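Local coordinates for conserved hypothetical protein TA1206 (Thermoplasma acidophilum, PDB 1QW2), which is of unknown function but belongs to the DUF1805 family, a small beta/alpha protein found here as an assembly of four chains, at residues 53-59 / 80-84. Sequence-based numbering, arbitrary orientation.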
loop_
_atom_site.group_PDB
_atom_site.type_symbol
_atom_site.label_atom_id
_atom_site.label_comp_id
_atom_site.label_asym_id
_atom_site.label_seq_id
_atom_site.Cartn_x
_atom_site.Cartn_y
_atom_site.Cartn_z
ATOM N N ASN A 53 -22.359 -5.716 -11.567
ATOM C CA ASN A 53 -23.141 -6.428 -12.573
ATOM C C ASN A 53 -22.932 -5.819 -13.952
ATOM O O ASN A 53 -22.835 -6.541 -14.941
ATOM C CB ASN A 53 -24.636 -6.409 -12.238
ATOM C CG ASN A 53 -25.013 -7.438 -11.190
ATOM O OD1 ASN A 53 -24.427 -8.515 -11.125
ATOM N ND2 ASN A 53 -26.013 -7.116 -10.378
ATOM N N LYS A 54 -22.865 -4.493 -14.013
ATOM C CA LYS A 54 -22.678 -3.802 -15.281
ATOM C C LYS A 54 -21.432 -4.279 -16.013
ATOM O O LYS A 54 -21.471 -4.520 -17.221
ATOM C CB LYS A 54 -22.590 -2.290 -15.056
ATOM C CG LYS A 54 -22.190 -1.502 -16.292
ATOM C CD LYS A 54 -22.104 -0.013 -15.983
ATOM C CE LYS A 54 -21.628 0.780 -17.192
ATOM N NZ LYS A 54 -21.555 2.238 -16.895
ATOM N N VAL A 55 -20.330 -4.427 -15.284
ATOM C CA VAL A 55 -19.079 -4.847 -15.903
ATOM C C VAL A 55 -18.810 -6.350 -15.893
ATOM O O VAL A 55 -17.735 -6.797 -16.300
ATOM C CB VAL A 55 -17.871 -4.085 -15.289
ATOM C CG1 VAL A 55 -18.079 -2.584 -15.453
ATOM C CG2 VAL A 55 -17.694 -4.444 -13.817
ATOM N N GLY A 56 -19.787 -7.124 -15.427
ATOM C CA GLY A 56 -19.654 -8.574 -15.413
ATOM C C GLY A 56 -18.719 -9.208 -14.401
ATOM O O GLY A 56 -18.143 -10.265 -14.663
ATOM N N ASP A 57 -18.573 -8.585 -13.238
ATOM C CA ASP A 57 -17.699 -9.119 -12.200
ATOM C C ASP A 57 -18.318 -10.262 -11.412
ATOM O O ASP A 57 -19.537 -10.406 -11.355
ATOM C CB ASP A 57 -17.361 -8.054 -11.149
ATOM C CG ASP A 57 -16.514 -6.929 -11.682
ATOM O OD1 ASP A 57 -15.835 -7.113 -12.707
ATOM O OD2 ASP A 57 -16.517 -5.854 -11.039
ATOM N N ILE A 58 -17.452 -11.070 -10.809
ATOM C CA ILE A 58 -17.887 -12.118 -9.903
ATOM C C ILE A 58 -17.650 -11.341 -8.609
ATOM O O ILE A 58 -16.502 -11.136 -8.195
ATOM C CB ILE A 58 -16.968 -13.358 -9.936
ATOM C CG1 ILE A 58 -17.227 -14.167 -11.207
ATOM C CG2 ILE A 58 -17.211 -14.215 -8.692
ATOM C CD1 ILE A 58 -16.357 -15.409 -11.334
ATOM N N ALA A 59 -18.725 -10.882 -7.982
ATOM C CA ALA A 59 -18.586 -10.084 -6.774
ATOM C C ALA A 59 -19.643 -10.343 -5.723
ATOM O O ALA A 59 -20.774 -10.710 -6.034
ATOM C CB ALA A 59 -18.606 -8.610 -7.145
ATOM N N SER A 80 -23.276 -10.932 -7.352
ATOM C CA SER A 80 -23.400 -10.523 -8.747
ATOM C C SER A 80 -23.962 -11.671 -9.565
ATOM O O SER A 80 -23.990 -12.820 -9.117
ATOM C CB SER A 80 -22.043 -10.115 -9.321
ATOM O OG SER A 80 -21.208 -11.244 -9.498
ATOM N N GLN A 81 -24.404 -11.358 -10.776
ATOM C CA GLN A 81 -24.960 -12.383 -11.646
ATOM C C GLN A 81 -23.924 -13.465 -11.944
ATOM O O GLN A 81 -24.242 -14.655 -11.911
ATOM C CB GLN A 81 -25.460 -11.747 -12.939
ATOM C CG GLN A 81 -26.555 -10.721 -12.707
ATOM C CD GLN A 81 -27.053 -10.093 -13.986
ATOM O OE1 GLN A 81 -28.120 -10.448 -14.492
ATOM N NE2 GLN A 81 -26.280 -9.160 -14.524
ATOM N N GLU A 82 -22.687 -13.067 -12.232
ATOM C CA GLU A 82 -21.639 -14.050 -12.512
ATOM C C GLU A 82 -21.320 -14.869 -11.259
ATOM O O GLU A 82 -20.918 -16.029 -11.352
ATOM C CB GLU A 82 -20.368 -13.367 -13.025
ATOM C CG GLU A 82 -20.463 -12.798 -14.441
ATOM C CD GLU A 82 -20.754 -13.859 -15.493
ATOM O OE1 GLU A 82 -20.326 -15.018 -15.315
ATOM O OE2 GLU A 82 -21.403 -13.527 -16.508
ATOM N N ALA A 83 -21.490 -14.269 -10.085
ATOM C CA ALA A 83 -21.225 -14.980 -8.842
ATOM C C ALA A 83 -22.319 -16.018 -8.615
ATOM O O ALA A 83 -22.054 -17.130 -8.159
ATOM C CB ALA A 83 -21.173 -13.998 -7.672
ATOM N N GLN A 84 -23.555 -15.656 -8.943
ATOM C CA GLN A 84 -24.669 -16.578 -8.773
ATOM C C GLN A 84 -24.524 -17.755 -9.727
ATOM O O GLN A 84 -24.920 -18.875 -9.405
ATOM C CB GLN A 84 -25.993 -15.857 -9.026
ATOM C CG GLN A 84 -26.320 -14.801 -7.982
ATOM C CD GLN A 84 -27.636 -14.100 -8.254
ATOM O OE1 GLN A 84 -28.683 -14.741 -8.360
ATOM N NE2 GLN A 84 -27.590 -12.778 -8.364
HETATM O O HOH W 1 -21.989 -10.315 -12.710
HETATM O O HOH W 2 -23.301 -9.245 -14.856
#
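Three groups grip the hydroxyl of S80: OG donates to D57 O at 2.6 Å, accepts from A59 N at 2.9 Å, and accepts from A83 N, the N-cap bond at the start of helix 81-85. Chi1 of 71° sets OG between the backbone N and carbonyl carbon of S80, where a short side chain can reach both the open first turn of the helix and the chain entering strand 59-61. Beside it S80 N donates to A59 O at 2.8 Å, so A59 is held through both its N-H and its carbonyl, just beyond the antiparallel pairing of strands 59-61 and 78-79, with the S80 hydroxyl taking the A59 N-H.

The first amide of that helix, Q81 N, is met by N53, whose OD1 accepts from it at 2.9 Å with the donor tilted 18° from the carbonyl plane. An ordered water bonded to D57 O (2.8 Å) serves E82 N. The amide planes of N53 and Q81 stand 72° apart, the CG of Q81 lying against OD1 of N53, while a second water donates to N53 O and accepts, weakly, from Q81 NE2.

G56 is the C-prime residue of the Schellman motif closing helix 49-54, its positive phi easily adopted without a side chain; I58 then lies across E82 at about a right angle, its CG1 3.7 Å from E82 CB. The carboxylate of D57 is directed elsewhere, to Y41 and to Y46 and N29 of the second subunit. Thus the first-turn amides of Q81, E82 and A83 are met by a side-chain carbonyl, a water and a hydroxyl, which ties the start of one helix to the segment leaving another.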